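Local coordinates for protein putative sugar ABC transporter (Yersinia enterocolitica subsp. enterocolitica 8081, PDB 5ULB) that binds 5-Se-methyl-5-seleno-ribofuranose and is probably the periplasmic methylthioribose-binding component of an ABC transporter, at residues E130-L135 / A208-W213; N144-W149 / E177-V182. All coordinates share one frame; numbering follows the deposited sequence. Where two conformers were deposited one is given.

Overall arrangement
Both contacts lie in the same lobe and meet at neighbouring strands of its sheet, 208-211 and 143-148, with centres about 11 Å apart. Interaction 1 is wholly buried: helix 124-138 packs on one face of the sheet through side chains, chiefly aromatic and aliphatic, with a single hydrogen bond between its segments. Interaction 2 lies within the sheet and is partly buried, since strand 173-179 is the outermost strand on that side; backbone hydrogen bonds dominate it, with a lysine-serine bond and a water added. The two are stitched together where W210 O lies 2.9 Å from L148 N, a probable hydrogen bond, close to the sugar-pocket residues T212 and W213.

Interaction 1: residues E130-L135 / A208-W213; sequences ESFGQL and AIWGTW
The indole of W210, with the largest buried surface of the contact, meets helix 130-135 in two ways: its face receives F132 and its N-H reaches S131. F132 CB sits over the five-membered ring, 3.8 Å from the centroid and 12° off the normal, which identifies a CH-pi contact. T212 CG2 lies over the opposite face, so the indole is held between two aliphatic groups. The F132 and W210 rings meet obliquely, their planes at 54°, and F132 CD1 touches W210 CG at 3.8 Å. One helical turn on, L135 extends CD1 to A208 CB at 3.7 Å and grazes W210 CB, closing the apolar patch beside the strand. Its CG lies opposite the backbone N, which carries the branch down toward the sheet.

W210 NE1 donates to S131 OG over 2.9 Å with an N-H...O angle of 158°, the oxygen standing slightly out of the ring plane. S131 OG is also hydrogen-bonded to L127 O, one turn earlier in helix 124-138. Y163 of helix 154-169 meets the rings of both W210 and F132. The axes of helical segment 130-135 and strand 208-211 run nearly antiparallel, 9.1 Å apart at closest. The chemistry implies oriented apolar packing: one buried N-H is satisfied by a serine, and that bond, with the two covered faces, restrains rotation of the indole.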
ATOM      1  N   GLU A 130     -12.970  -7.719  -4.782  1.00 11.34           N
ATOM      2  CA  GLU A 130     -12.978  -7.241  -6.138  1.00 11.22           C
ATOM      3  C   GLU A 130     -11.978  -7.930  -7.060  1.00 13.29           C
ATOM      4  O   GLU A 130     -12.149  -8.059  -8.253  1.00 19.70           O
ATOM      5  CB  GLU A 130     -12.798  -5.731  -6.152  1.00 12.02           C
ATOM      6  CG  GLU A 130     -13.926  -4.965  -5.516  1.00 13.44           C
ATOM      7  CD  GLU A 130     -15.410  -5.296  -5.952  1.00 22.08           C
ATOM      8  OE1 GLU A 130     -15.664  -5.520  -7.052  1.00 32.51           O
ATOM      9  OE2 GLU A 130     -16.310  -5.267  -5.024  1.00 30.78           O
ATOM     10  N   SER A 131     -10.819  -8.334  -6.510  1.00 10.84           N
ATOM     11  CA  SER A 131      -9.725  -8.925  -7.321  1.00  9.71           C
ATOM     12  C   SER A 131      -9.921 -10.423  -7.459  1.00 11.14           C
ATOM     13  O   SER A 131     -10.115 -10.961  -8.571  1.00 11.48           O
ATOM     14  CB  SER A 131      -8.339  -8.579  -6.719  1.00 10.83           C
ATOM     15  OG  SER A 131      -8.178  -9.037  -5.416  1.00 10.17           O
ATOM     16  N   PHE A 132      -9.918 -11.105  -6.331  1.00 11.12           N
ATOM     17  CA  PHE A 132     -10.209 -12.505  -6.306  1.00 10.62           C
ATOM     18  C   PHE A 132     -11.636 -12.822  -6.770  1.00 11.06           C
ATOM     19  O   PHE A 132     -11.886 -13.825  -7.430  1.00 11.80           O
ATOM     20  CB  PHE A 132      -9.904 -13.153  -4.931  1.00 12.14           C
ATOM     21  CG  PHE A 132      -9.968 -14.647  -4.930  1.00 12.33           C
ATOM     22  CD1 PHE A 132      -9.028 -15.365  -5.604  1.00 16.15           C
ATOM     23  CD2 PHE A 132     -10.991 -15.329  -4.255  1.00 17.74           C
ATOM     24  CE1 PHE A 132      -9.071 -16.684  -5.619  1.00 19.75           C
ATOM     25  CE2 PHE A 132     -11.042 -16.702  -4.307  1.00 22.02           C
ATOM     26  CZ  PHE A 132     -10.082 -17.364  -5.022  1.00 18.28           C
ATOM     27  N   GLY A 133     -12.571 -11.956  -6.417  1.00 11.97           N
ATOM     28  CA  GLY A 133     -13.911 -12.162  -6.914  1.00 12.92           C
ATOM     29  C   GLY A 133     -14.026 -12.086  -8.382  1.00 12.32           C
ATOM     30  O   GLY A 133     -14.847 -12.766  -8.998  1.00 13.23           O
ATOM     31  N   GLN A 134     -13.218 -11.243  -9.066  1.00 12.64           N
ATOM     32  CA  GLN A 134     -13.206 -11.220 -10.545  1.00 13.09           C
ATOM     33  C   GLN A 134     -12.705 -12.498 -11.072  1.00 12.88           C
ATOM     34  O   GLN A 134     -13.213 -12.951 -12.112  1.00 13.40           O
ATOM     35  CB  GLN A 134     -12.414 -10.050 -11.069  1.00 12.95           C
ATOM     36  CG  GLN A 134     -12.680  -9.776 -12.546  1.00 16.11           C
ATOM     37  CD  GLN A 134     -14.102  -9.327 -12.874  1.00 20.58           C
ATOM     38  OE1 GLN A 134     -14.658  -8.428 -12.139  1.00 25.76           O
ATOM     39  NE2 GLN A 134     -14.701  -9.981 -13.795  1.00 24.44           N
ATOM     40  N   LEU A 135     -11.727 -13.099 -10.434  1.00 11.08           N
ATOM     41  CA  LEU A 135     -11.223 -14.409 -10.828  1.00 12.01           C
ATOM     42  C   LEU A 135     -12.372 -15.444 -10.798  1.00 13.50           C
ATOM     43  O   LEU A 135     -12.654 -16.242 -11.672  1.00 14.08           O
ATOM     44  CB  LEU A 135     -10.018 -14.784  -9.970  1.00 12.06           C
ATOM     45  CG  LEU A 135      -9.219 -16.057 -10.280  1.00 12.71           C
ATOM     46  CD1 LEU A 135      -7.937 -16.006  -9.471  1.00 12.57           C
ATOM     47  CD2 LEU A 135      -9.962 -17.303  -9.926  1.00 13.67           C
ATOM     48  N   ALA A 208      -5.312 -19.658 -13.077  1.00 10.67           N
ATOM     49  CA  ALA A 208      -5.182 -18.289 -12.723  1.00  9.68           C
ATOM     50  C   ALA A 208      -4.239 -18.161 -11.537  1.00  9.29           C
ATOM     51  O   ALA A 208      -4.030 -19.104 -10.784  1.00 10.12           O
ATOM     52  CB  ALA A 208      -6.574 -17.661 -12.438  1.00 11.36           C
ATOM     53  N   ILE A 209      -3.770 -16.907 -11.349  1.00  8.95           N
ATOM     54  CA  ILE A 209      -2.949 -16.530 -10.207  1.00  8.88           C
ATOM     55  C   ILE A 209      -3.542 -15.296  -9.542  1.00  9.29           C
ATOM     56  O   ILE A 209      -3.851 -14.323 -10.245  1.00 10.18           O
ATOM     57  CB  ILE A 209      -1.462 -16.331 -10.631  1.00 10.16           C
ATOM     58  CG1 ILE A 209      -0.912 -17.585 -11.231  1.00 11.21           C
ATOM     59  CG2 ILE A 209      -0.641 -15.772  -9.500  1.00 11.02           C
ATOM     60  CD1 ILE A 209       0.490 -17.448 -11.799  1.00 12.66           C
ATOM     61  N   TRP A 210      -3.671 -15.360  -8.219  1.00  9.21           N
ATOM     62  CA  TRP A 210      -4.106 -14.177  -7.452  1.00  9.24           C
ATOM     63  C   TRP A 210      -2.922 -13.620  -6.708  1.00  9.19           C
ATOM     64  O   TRP A 210      -2.369 -14.282  -5.825  1.00 10.27           O
ATOM     65  CB  TRP A 210      -5.195 -14.554  -6.481  1.00 10.78           C
ATOM     66  CG  TRP A 210      -5.739 -13.425  -5.637  1.00 10.28           C
ATOM     67  CD1 TRP A 210      -6.107 -12.188  -6.110  1.00 10.67           C
ATOM     68  CD2 TRP A 210      -5.859 -13.384  -4.232  1.00  9.15           C
ATOM     69  NE1 TRP A 210      -6.518 -11.409  -5.070  1.00 10.60           N
ATOM     70  CE2 TRP A 210      -6.366 -12.120  -3.922  1.00  9.80           C
ATOM     71  CE3 TRP A 210      -5.649 -14.279  -3.201  1.00  9.78           C
ATOM     72  CZ2 TRP A 210      -6.652 -11.724  -2.594  1.00 10.53           C
ATOM     73  CZ3 TRP A 210      -5.922 -13.912  -1.952  1.00 11.00           C
ATOM     74  CH2 TRP A 210      -6.407 -12.626  -1.653  1.00  9.82           C
ATOM     75  N   GLY A 211      -2.552 -12.367  -7.101  1.00  8.55           N
ATOM     76  CA  GLY A 211      -1.434 -11.731  -6.433  1.00  9.70           C
ATOM     77  C   GLY A 211      -1.928 -10.674  -5.450  1.00 10.56           C
ATOM     78  O   GLY A 211      -2.587  -9.701  -5.805  1.00 10.60           O
ATOM     79  N   THR A 212      -1.512 -10.875  -4.150  1.00  8.82           N
ATOM     80  CA  THR A 212      -2.006 -10.007  -3.084  1.00  8.69           C
ATOM     81  C   THR A 212      -1.211  -8.747  -2.885  1.00  9.59           C
ATOM     82  O   THR A 212      -1.598  -7.890  -2.149  1.00 10.65           O
ATOM     83  CB  THR A 212      -2.074 -10.761  -1.781  1.00 10.24           C
ATOM     84  OG1 THR A 212      -0.767 -11.141  -1.340  1.00 10.15           O
ATOM     85  CG2 THR A 212      -2.987 -11.958  -1.865  1.00 11.38           C
ATOM     86  N   TRP A 213      -0.136  -8.600  -3.683  1.00  9.00           N
ATOM     87  CA  TRP A 213       0.720  -7.420  -3.680  1.00  8.45           C
ATOM     88  C   TRP A 213       1.329  -7.329  -5.065  1.00  8.31           C
ATOM     89  O   TRP A 213       1.777  -8.349  -5.584  1.00  9.84           O
ATOM     90  CB  TRP A 213       1.857  -7.575  -2.660  1.00 10.09           C
ATOM     91  CG  TRP A 213       2.961  -6.575  -2.557  1.00  8.75           C
ATOM     92  CD1 TRP A 213       3.017  -5.273  -2.869  1.00  9.86           C
ATOM     93  CD2 TRP A 213       4.181  -6.865  -1.819  1.00  9.69           C
ATOM     94  NE1 TRP A 213       4.251  -4.718  -2.434  1.00 10.42           N
ATOM     95  CE2 TRP A 213       4.953  -5.680  -1.780  1.00  9.83           C
ATOM     96  CE3 TRP A 213       4.721  -8.042  -1.320  1.00 10.97           C
ATOM     97  CZ2 TRP A 213       6.209  -5.684  -1.141  1.00  9.99           C
ATOM     98  CZ3 TRP A 213       5.953  -8.008  -0.655  1.00 11.99           C
ATOM     99  CH2 TRP A 213       6.658  -6.805  -0.619  1.00 12.06           C
TER

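Interaction 2: residues N144-W149 / E177-V182; sequences NIIKLW and ESIGAV
K147 and S178 form a parallel bridge, their CA atoms 4.6 Å apart, and both send their side chains to the same face of the sheet. The lysine can be followed outward. Its CB and CG pass S178 OG at 3.9 and 3.8 Å, CD stays near the same oxygen, and CE approaches both OG and CB of the serine. Bends at the last two torsions fold the chain back, bringing NZ to S178 OG at 2.9 Å, a hydrogen bond. NZ also bonds Q160 OE1 of helix 154-169 and lies over one face of the W149 ring, offset toward its rim. S178 OG has a further partner in a water that donates to W149 O, so a bridge of one water links the serine to the next part of the chain beyond strand 143-148.

Beneath these side chains, K147 bonds through N and O to E177 O and I179 N, the residues flanking S178, which is the parallel pattern. K147 N donates to E177 O, 3.0 Å away, at 171°; W149 N donates to I179 O at 2.9 Å, tilted 31° from the carbonyl plane. On the other face, I146 CG2 touches I179 CD1 at 4.0 Å, while L148 lies side by side with I179 and brings L148 CD2 to I179 CB. Helix 186-200 packs against I146 and I179 there. At the strand's end, G180 CA comes close to W149 O where the two segments run on past their paired strands.

Segments 144-148 and 177-179 run parallel within 26°, and helix 154-169 connects them along the chain. Parallel pairing with an intervening helix defines the beta-alpha-beta unit, the repeating element of the Rossmann-like lobes of periplasmic binding proteins.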
ATOM      1  N   ASN A 144      -8.122 -23.895 -10.982  1.00 12.99           N
ATOM      2  CA  ASN A 144      -6.883 -24.250 -10.199  1.00 12.66           C
ATOM      3  C   ASN A 144      -6.017 -23.001 -10.126  1.00 11.06           C
ATOM      4  O   ASN A 144      -5.688 -22.471 -11.200  1.00 12.69           O
ATOM      5  CB  ASN A 144      -6.173 -25.393 -10.915  1.00 13.97           C
ATOM      6  CG  ASN A 144      -7.005 -26.653 -10.894  1.00 17.19           C
ATOM      7  OD1 ASN A 144      -7.521 -27.013  -9.812  1.00 21.10           O
ATOM      8  ND2 ASN A 144      -7.181 -27.294 -12.071  1.00 23.18           N
ATOM      9  N   ILE A 145      -5.665 -22.550  -8.934  1.00 11.55           N
ATOM     10  CA  ILE A 145      -4.977 -21.245  -8.756  1.00 11.32           C
ATOM     11  C   ILE A 145      -3.694 -21.413  -7.998  1.00 10.42           C
ATOM     12  O   ILE A 145      -3.522 -22.330  -7.184  1.00 11.77           O
ATOM     13  CB  ILE A 145      -5.891 -20.208  -8.148  1.00 11.65           C
ATOM     14  CG1 ILE A 145      -6.200 -20.452  -6.694  1.00 14.00           C
ATOM     15  CG2 ILE A 145      -7.197 -20.120  -8.983  1.00 12.63           C
ATOM     16  CD1 ILE A 145      -6.869 -19.326  -6.020  1.00 23.72           C
ATOM     17  N   ILE A 146      -2.846 -20.379  -8.195  1.00  9.26           N
ATOM     18  CA  ILE A 146      -1.734 -20.124  -7.269  1.00  9.77           C
ATOM     19  C   ILE A 146      -2.071 -18.800  -6.559  1.00  9.26           C
ATOM     20  O   ILE A 146      -2.497 -17.876  -7.211  1.00 10.31           O
ATOM     21  CB  ILE A 146      -0.369 -19.976  -8.064  1.00 11.05           C
ATOM     22  CG1 ILE A 146      -0.141 -21.141  -9.012  1.00 15.15           C
ATOM     23  CG2 ILE A 146       0.755 -19.798  -7.099  1.00 12.48           C
ATOM     24  CD1 ILE A 146      -0.166 -22.452  -8.415  1.00 18.42           C
ATOM     25  N   LYS A 147      -1.760 -18.745  -5.269  1.00  9.09           N
ATOM     26  CA  LYS A 147      -1.873 -17.517  -4.490  1.00  9.26           C
ATOM     27  C   LYS A 147      -0.427 -17.007  -4.232  1.00  8.83           C
ATOM     28  O   LYS A 147       0.447 -17.752  -3.873  1.00 10.91           O
ATOM     29  CB  LYS A 147      -2.574 -17.841  -3.144  1.00 11.08           C
ATOM     30  CG  LYS A 147      -2.616 -16.650  -2.177  1.00 11.98           C
ATOM     31  CD  LYS A 147      -3.577 -16.878  -1.064  1.00 14.04           C
ATOM     32  CE  LYS A 147      -3.335 -17.977  -0.122  1.00 17.28           C
ATOM     33  NZ  LYS A 147      -2.309 -17.770   0.793  1.00 19.38           N
ATOM     34  N   LEU A 148      -0.302 -15.691  -4.432  1.00  8.55           N
ATOM     35  CA  LEU A 148       0.993 -14.995  -4.060  1.00  8.51           C
ATOM     36  C   LEU A 148       0.674 -14.165  -2.834  1.00  9.00           C
ATOM     37  O   LEU A 148      -0.172 -13.263  -2.862  1.00  9.28           O
ATOM     38  CB  LEU A 148       1.487 -14.110  -5.174  1.00  9.09           C
ATOM     39  CG  LEU A 148       1.398 -14.687  -6.607  1.00  9.47           C
ATOM     40  CD1 LEU A 148       1.791 -13.660  -7.666  1.00 10.14           C
ATOM     41  CD2 LEU A 148       2.235 -15.949  -6.752  1.00 11.21           C
ATOM     42  N   TRP A 149       1.342 -14.491  -1.704  1.00  8.50           N
ATOM     43  CA  TRP A 149       0.922 -14.009  -0.420  1.00  9.16           C
ATOM     44  C   TRP A 149       2.089 -14.257   0.608  1.00  9.51           C
ATOM     45  O   TRP A 149       2.852 -15.199   0.390  1.00 11.26           O
ATOM     46  CB  TRP A 149      -0.310 -14.820   0.053  1.00 10.22           C
ATOM     47  CG  TRP A 149      -0.939 -14.475   1.349  1.00 10.44           C
ATOM     48  CD1 TRP A 149      -1.761 -13.428   1.643  1.00 11.36           C
ATOM     49  CD2 TRP A 149      -0.696 -15.140   2.623  1.00 10.49           C
ATOM     50  NE1 TRP A 149      -2.037 -13.453   2.952  1.00 11.64           N
ATOM     51  CE2 TRP A 149      -1.450 -14.485   3.616  1.00 10.79           C
ATOM     52  CE3 TRP A 149       0.014 -16.288   2.974  1.00 12.35           C
ATOM     53  CZ2 TRP A 149      -1.503 -14.917   4.907  1.00 12.40           C
ATOM     54  CZ3 TRP A 149       0.001 -16.699   4.258  1.00 14.05           C
ATOM     55  CH2 TRP A 149      -0.760 -16.014   5.188  1.00 15.15           C
ATOM     56  N   GLU A 177      -1.037 -24.002  -4.526  1.00 12.51           N
ATOM     57  CA  GLU A 177       0.087 -23.564  -3.724  1.00 13.76           C
ATOM     58  C   GLU A 177      -0.069 -22.098  -3.438  1.00 12.75           C
ATOM     59  O   GLU A 177      -0.690 -21.365  -4.199  1.00 13.10           O
ATOM     60  CB  GLU A 177       1.439 -23.802  -4.549  1.00 18.66           C
ATOM     61  CG  GLU A 177       2.605 -23.944  -3.662  1.00 27.58           C
ATOM     62  CD  GLU A 177       3.773 -24.584  -4.352  1.00 30.60           C
ATOM     63  OE1 GLU A 177       4.865 -24.147  -3.902  1.00 33.96           O
ATOM     64  OE2 GLU A 177       3.628 -25.577  -5.200  1.00 24.25           O
ATOM     65  N   SER A 178       0.611 -21.686  -2.359  1.00 11.94           N
ATOM     66  CA  SER A 178       0.839 -20.309  -2.045  1.00 11.91           C
ATOM     67  C   SER A 178       2.351 -20.014  -1.965  1.00 11.91           C
ATOM     68  O   SER A 178       3.051 -20.801  -1.353  1.00 16.47           O
ATOM     69  CB  SER A 178       0.135 -19.971  -0.727  1.00 15.27           C
ATOM     70  OG  SER A 178       0.205 -18.555  -0.469  1.00 17.22           O
ATOM     71  N   ILE A 179       2.747 -18.909  -2.536  1.00 10.68           N
ATOM     72  CA  ILE A 179       4.129 -18.488  -2.683  0.55 12.42           C
ATOM     73  C   ILE A 179       4.256 -17.095  -2.254  1.00 11.22           C
ATOM     74  O   ILE A 179       3.394 -16.266  -2.601  1.00 11.90           O
ATOM     75  CB  ILE A 179       4.507 -18.375  -4.261  0.55 18.42           C
ATOM     76  CG1 ILE A 179       4.622 -19.672  -4.862  0.55 22.40           C
ATOM     77  CG2 ILE A 179       5.782 -17.511  -4.572  0.55 17.99           C
ATOM     78  CD1 ILE A 179       4.644 -19.618  -6.392  0.55 16.77           C
ATOM     79  N   GLY A 180       5.379 -16.723  -1.591  1.00 11.53           N
ATOM     80  CA  GLY A 180       5.699 -15.335  -1.403  1.00 12.47           C
ATOM     81  C   GLY A 180       6.610 -15.086  -0.207  1.00 12.10           C
ATOM     82  O   GLY A 180       6.386 -15.662   0.817  1.00 13.81           O
ATOM     83  N   ALA A 181       7.524 -14.107  -0.373  1.00 11.93           N
ATOM     84  CA  ALA A 181       8.355 -13.649   0.741  1.00 12.61           C
ATOM     85  C   ALA A 181       8.720 -12.218   0.499  1.00 13.45           C
ATOM     86  O   ALA A 181       8.781 -11.732  -0.653  1.00 13.14           O
ATOM     87  CB  ALA A 181       9.629 -14.514   0.782  1.00 15.89           C
ATOM     88  N   VAL A 182       9.041 -11.524   1.589  1.00 14.09           N
ATOM     89  CA  VAL A 182       9.655 -10.225   1.466  1.00 14.77           C
ATOM     90  C   VAL A 182      11.192 -10.379   1.419  1.00 16.85           C
ATOM     91  O   VAL A 182      11.741 -11.135   2.209  1.00 18.39           O
ATOM     92  CB  VAL A 182       9.300  -9.338   2.690  1.00 15.43           C
ATOM     93  CG1 VAL A 182      10.007  -7.968   2.631  1.00 20.33           C
ATOM     94  CG2 VAL A 182       7.792  -9.154   2.783  1.00 15.42           C
TER
HETATM   95  O   HOH W   1       2.594 -17.924   0.603  1.00 19.85           O